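Local coordinates for protein tryptophan decarboxylase 1 (Oryza sativa subsp. japonica, PDB 6KHO) that decarboxylates L-tryptophan to tryptamine, and 5-hydroxy-L-tryptophan to serotonin, with pyridoxal 5'-phosphate as cofactor, on the route to serotonin in rice, at residues Y45-V48 with E49-V53; V79-K82 with E83-S87. All blocks are in the same frame, centred on the assembly; numbering follows the deposited sequence.

Contact 1 of 2, residues Y45-V48 with E49-V53; sequences YKSV and ESMPV
Glu49 N lies 3.3 Å from Ser47 O, at too poor an angle to bond, and turns instead to water 1 (2.9 Å from N to the water O), which in turn donates to Tyr45 O, so the water stands where the next i to i+4 bond would otherwise close. The Glu49 side chain is stretched out, with CG anti to N (chi1 -180°), and carries OE1 off to His497 NE2 rather than back over the helix. Ser50 follows and grips Ser47 O twice. Its OG lies 2.7 Å from Ser47 O, in the carbonyl plane on a lone pair, while Ser50 N reaches Ser47 O at 3.2 Å from above that plane. A chi1 of 77°, with OG placed between N and C, folds the hydroxyl back onto the carbonyl. A second water takes a weak bond from Ser50 N and donates to Lys46 O. At Met51 the backbone again closes a three-residue turn, Met51 N to Val48 O at 2.9 Å, with the donor above the carbonyl plane. The methionine's extended side chain runs back over the turn: CG lies 3.5 Å from Ser47 O, and CE comes to 3.5 Å from Ser47 OG, a hydroxyl already bonded to Asp43 O. With an alanine at Met51 the reach from CG to CE is gone, which would probably uncover Ser47 on that side and remove a contact with His94. Water 3, near both Val48 O and Met51 O, spans the exit from the turn. The chemistry is that of a helix giving way to a turn: waters and Ser50 serve the Tyr45, Lys46 and Ser47 carbonyls, which lack direct i+4 bonds, and Met51 N serves Val48 O, whose i+4 residue, Pro52, has no N-H.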
loop_
_atom_site.group_PDB
_atom_site.type_symbol
_atom_site.label_atom_id
_atom_site.label_comp_id
_atom_site.label_asym_id
_atom_site.label_seq_id
_atom_site.Cartn_x
_atom_site.Cartn_y
_atom_site.Cartn_z
ATOM N N TYR A 45 9.204 23.694 -5.583
ATOM C CA TYR A 45 10.367 23.298 -6.363
ATOM C C TYR A 45 11.312 24.476 -6.588
ATOM O O TYR A 45 12.533 24.301 -6.619
ATOM C CB TYR A 45 9.942 22.704 -7.703
ATOM C CG TYR A 45 9.296 21.331 -7.613
ATOM C CD1 TYR A 45 9.612 20.444 -6.592
ATOM C CD2 TYR A 45 8.365 20.931 -8.562
ATOM C CE1 TYR A 45 9.006 19.186 -6.521
ATOM C CE2 TYR A 45 7.767 19.688 -8.509
ATOM C CZ TYR A 45 8.082 18.818 -7.492
ATOM O OH TYR A 45 7.460 17.571 -7.464
ATOM N N LYS A 46 10.772 25.680 -6.770
ATOM C CA LYS A 46 11.651 26.824 -6.995
ATOM C C LYS A 46 12.408 27.217 -5.730
ATOM O O LYS A 46 13.496 27.795 -5.815
ATOM C CB LYS A 46 10.838 28.013 -7.517
ATOM C CG LYS A 46 10.393 27.846 -8.961
ATOM C CD LYS A 46 9.488 28.995 -9.392
ATOM C CE LYS A 46 8.786 28.693 -10.703
ATOM N NZ LYS A 46 7.629 29.625 -10.907
ATOM N N SER A 47 11.854 26.933 -4.556
ATOM C CA SER A 47 12.452 27.397 -3.317
ATOM C C SER A 47 13.103 26.303 -2.470
ATOM O O SER A 47 13.752 26.640 -1.474
ATOM C CB SER A 47 11.397 28.133 -2.480
ATOM O OG SER A 47 10.418 27.244 -1.967
ATOM N N VAL A 48 12.983 25.016 -2.835
ATOM C CA VAL A 48 13.415 23.959 -1.912
ATOM C C VAL A 48 14.926 24.003 -1.679
ATOM O O VAL A 48 15.398 23.778 -0.555
ATOM C CB VAL A 48 12.964 22.564 -2.398
ATOM C CG1 VAL A 48 13.607 22.183 -3.732
ATOM C CG2 VAL A 48 13.287 21.508 -1.333
ATOM N N GLU A 49 15.706 24.306 -2.722
ATOM C CA GLU A 49 17.160 24.289 -2.585
ATOM C C GLU A 49 17.642 25.294 -1.545
ATOM O O GLU A 49 18.681 25.084 -0.905
ATOM C CB GLU A 49 17.816 24.565 -3.942
ATOM C CG GLU A 49 19.348 24.564 -3.904
ATOM C CD GLU A 49 19.987 24.841 -5.260
ATOM O OE1 GLU A 49 19.286 24.783 -6.297
ATOM O OE2 GLU A 49 21.201 25.124 -5.292
ATOM N N SER A 50 16.898 26.379 -1.363
ATOM C CA SER A 50 17.235 27.436 -0.421
ATOM C C SER A 50 16.874 27.082 1.012
ATOM O O SER A 50 17.285 27.794 1.933
ATOM C CB SER A 50 16.513 28.730 -0.822
ATOM O OG SER A 50 15.143 28.679 -0.436
ATOM N N MET A 51 16.104 26.019 1.221
ATOM C CA MET A 51 15.774 25.552 2.553
ATOM C C MET A 51 16.865 24.613 3.064
ATOM O O MET A 51 17.586 23.997 2.273
ATOM C CB MET A 51 14.435 24.820 2.541
ATOM C CG MET A 51 13.293 25.588 1.871
ATOM S SD MET A 51 11.776 24.599 1.881
ATOM C CE MET A 51 10.587 25.748 1.179
ATOM N N PRO A 52 17.026 24.494 4.379
ATOM C CA PRO A 52 17.918 23.454 4.904
ATOM C C PRO A 52 17.325 22.080 4.607
ATOM O O PRO A 52 16.133 21.853 4.817
ATOM C CB PRO A 52 17.965 23.749 6.408
ATOM C CG PRO A 52 16.680 24.502 6.681
ATOM C CD PRO A 52 16.413 25.307 5.446
ATOM N N VAL A 53 18.158 21.171 4.093
ATOM C CA VAL A 53 17.659 19.837 3.743
ATOM C C VAL A 53 17.020 19.174 4.954
ATOM O O VAL A 53 15.891 18.670 4.884
ATOM C CB VAL A 53 18.780 18.966 3.156
ATOM C CG1 VAL A 53 18.198 17.611 2.767
ATOM C CG2 VAL A 53 19.411 19.646 1.953
HETATM O O HOH W 1 14.930 24.943 -5.489
HETATM O O HOH W 2 15.709 27.663 -4.039
HETATM O O HOH W 3 16.992 21.860 0.622
#

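Contact 2 of 2, residues V79-K82 with E83-S87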
loop_
_atom_site.group_PDB
_atom_site.type_symbol
_atom_site.label_atom_id
_atom_site.label_comp_id
_atom_site.label_asym_id
_atom_site.label_seq_id
_atom_site.Cartn_x
_atom_site.Cartn_y
_atom_site.Cartn_z
ATOM N N VAL A 79 -6.568 28.480 4.382
ATOM C CA VAL A 79 -6.033 28.324 5.733
ATOM C C VAL A 79 -5.290 26.998 5.866
ATOM O O VAL A 79 -4.210 26.932 6.461
ATOM C CB VAL A 79 -7.169 28.445 6.762
ATOM C CG1 VAL A 79 -6.675 28.058 8.159
ATOM C CG2 VAL A 79 -7.749 29.864 6.746
ATOM N N THR A 80 -5.853 25.923 5.308
ATOM C CA THR A 80 -5.154 24.642 5.299
ATOM C C THR A 80 -3.800 24.763 4.614
ATOM O O THR A 80 -2.785 24.286 5.131
ATOM C CB THR A 80 -6.024 23.597 4.607
ATOM O OG1 THR A 80 -7.308 23.580 5.249
ATOM C CG2 THR A 80 -5.363 22.210 4.692
ATOM N N MET A 81 -3.758 25.436 3.460
ATOM C CA MET A 81 -2.493 25.633 2.755
ATOM C C MET A 81 -1.539 26.538 3.532
ATOM O O MET A 81 -0.319 26.350 3.464
ATOM C CB MET A 81 -2.742 26.220 1.364
ATOM C CG MET A 81 -3.531 25.298 0.415
ATOM S SD MET A 81 -2.642 23.758 0.087
ATOM C CE MET A 81 -1.172 24.397 -0.706
ATOM N N LYS A 82 -2.054 27.538 4.256
ATOM C CA LYS A 82 -1.145 28.351 5.063
ATOM C C LYS A 82 -0.504 27.521 6.173
ATOM O O LYS A 82 0.698 27.647 6.432
ATOM C CB LYS A 82 -1.868 29.569 5.648
ATOM C CG LYS A 82 -0.935 30.474 6.462
ATOM C CD LYS A 82 -1.675 31.672 7.038
ATOM C CE LYS A 82 -0.716 32.728 7.594
ATOM N NZ LYS A 82 -1.383 34.072 7.598
ATOM N N GLU A 83 -1.284 26.661 6.832
ATOM C CA GLU A 83 -0.709 25.777 7.850
ATOM C C GLU A 83 0.257 24.770 7.243
ATOM O O GLU A 83 1.269 24.434 7.866
ATOM C CB GLU A 83 -1.825 25.082 8.635
ATOM C CG GLU A 83 -2.750 26.117 9.321
ATOM C CD GLU A 83 -3.752 25.507 10.292
ATOM O OE1 GLU A 83 -3.996 24.287 10.230
ATOM O OE2 GLU A 83 -4.307 26.259 11.121
ATOM N N LEU A 84 -0.018 24.295 6.026
ATOM C CA LEU A 84 0.971 23.499 5.309
ATOM C C LEU A 84 2.299 24.244 5.197
ATOM O O LEU A 84 3.367 23.692 5.495
ATOM C CB LEU A 84 0.441 23.143 3.918
ATOM C CG LEU A 84 1.425 22.399 3.027
ATOM C CD1 LEU A 84 1.627 20.977 3.544
ATOM C CD2 LEU A 84 0.934 22.399 1.587
ATOM N N ARG A 85 2.253 25.502 4.762
ATOM C CA ARG A 85 3.488 26.244 4.539
ATOM C C ARG A 85 4.162 26.640 5.847
ATOM O O ARG A 85 5.397 26.695 5.906
ATOM C CB ARG A 85 3.221 27.491 3.691
ATOM C CG ARG A 85 2.600 27.193 2.332
ATOM C CD ARG A 85 2.082 28.445 1.644
ATOM N NE ARG A 85 2.820 28.695 0.409
ATOM C CZ ARG A 85 2.331 28.525 -0.820
ATOM N NH1 ARG A 85 1.076 28.107 -0.996
ATOM N NH2 ARG A 85 3.103 28.781 -1.875
ATOM N N SER A 86 3.378 26.923 6.891
ATOM C CA SER A 86 3.911 27.462 8.143
ATOM C C SER A 86 4.391 26.390 9.111
ATOM O O SER A 86 5.394 26.595 9.803
ATOM C CB SER A 86 2.854 28.310 8.859
ATOM O OG SER A 86 2.556 29.472 8.123
ATOM N N SER A 87 3.684 25.262 9.199
ATOM C CA SER A 87 3.957 24.268 10.227
ATOM C C SER A 87 4.448 22.933 9.690
ATOM O O SER A 87 5.201 22.246 10.386
ATOM C CB SER A 87 2.702 24.026 11.069
ATOM O OG SER A 87 2.322 25.210 11.751
#
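Met81 and Leu84, three residues apart on helix 77-88, run alongside each other and meet at their methyl groups, CE of Met81 standing 3.7 Å from CD2 of Leu84. The methionine gets there by curling: chi1, chi2 and chi3 are all near -60°, which bends the chain so that CE turns forward, toward the next turn of the helix. Leu84, with chi1 at 176°, presents CD2 to that methyl. Arg85, one residue on, has CG anti to the carbonyl carbon, which lays that methylene 3.2 Å from Met81 O, the acceptor of Arg85 N. Its chain then bends at chi3 (116°), and the guanidinium swings past Met81 CE, obliquely, to a salt bridge with Asp43. On another side of the helix Glu83 runs alongside Val79. With its chain extended beyond CG, the glutamate brings OE2 to 4.2 Å from Val79 CG1, and its CG sits 3.3 Å from Val79 O, while the carboxylate goes on to pair with Arg394 of the second subunit. Ser86 turns its hydroxyl back on the preceding turn: OG is 3.1 Å from Lys82 O, above the carbonyl plane, and Ser86 N is 2.8 Å from the same oxygen, so one carbonyl is held by two donors. Lys82, fully extended, carries its amine away from the helix into an exposed position, its CG remaining near Ser86 OG. Glu83 N and Leu84 N close regular i to i+4 turns with Val79 O and Thr80 O. Met81, Leu84 and Arg85 rest on Phe40 of helix 27-47, whereas Thr80 and Glu83 meet helix 386-420 of the second subunit, and Met81 also touches Ile118 on that subunit's helix 110-122, wedging helix 77-88 into the dimer interface.

How the contacts relate
Contact 1 lies where helix 27-47 passes into the following loop, and contact 2 lies within helix 77-88, which packs on that same helix. Their centres are about 17 Å apart and their nearest atoms about 7 Å, so they do not touch. Asp43 ties them together: its backbone O accepts Ser47 OG of contact 1, and its OD2 pairs with Arg85 of contact 2. Both also meet the second subunit, contact 1 through Tyr45, whose OH bonds to Ala121 O of the second subunit, and contact 2 through Thr80 and Glu83, so the two belong to the homodimer interface. Both lie away from the pyridoxal 5'-phosphate pocket and the catalytic residues.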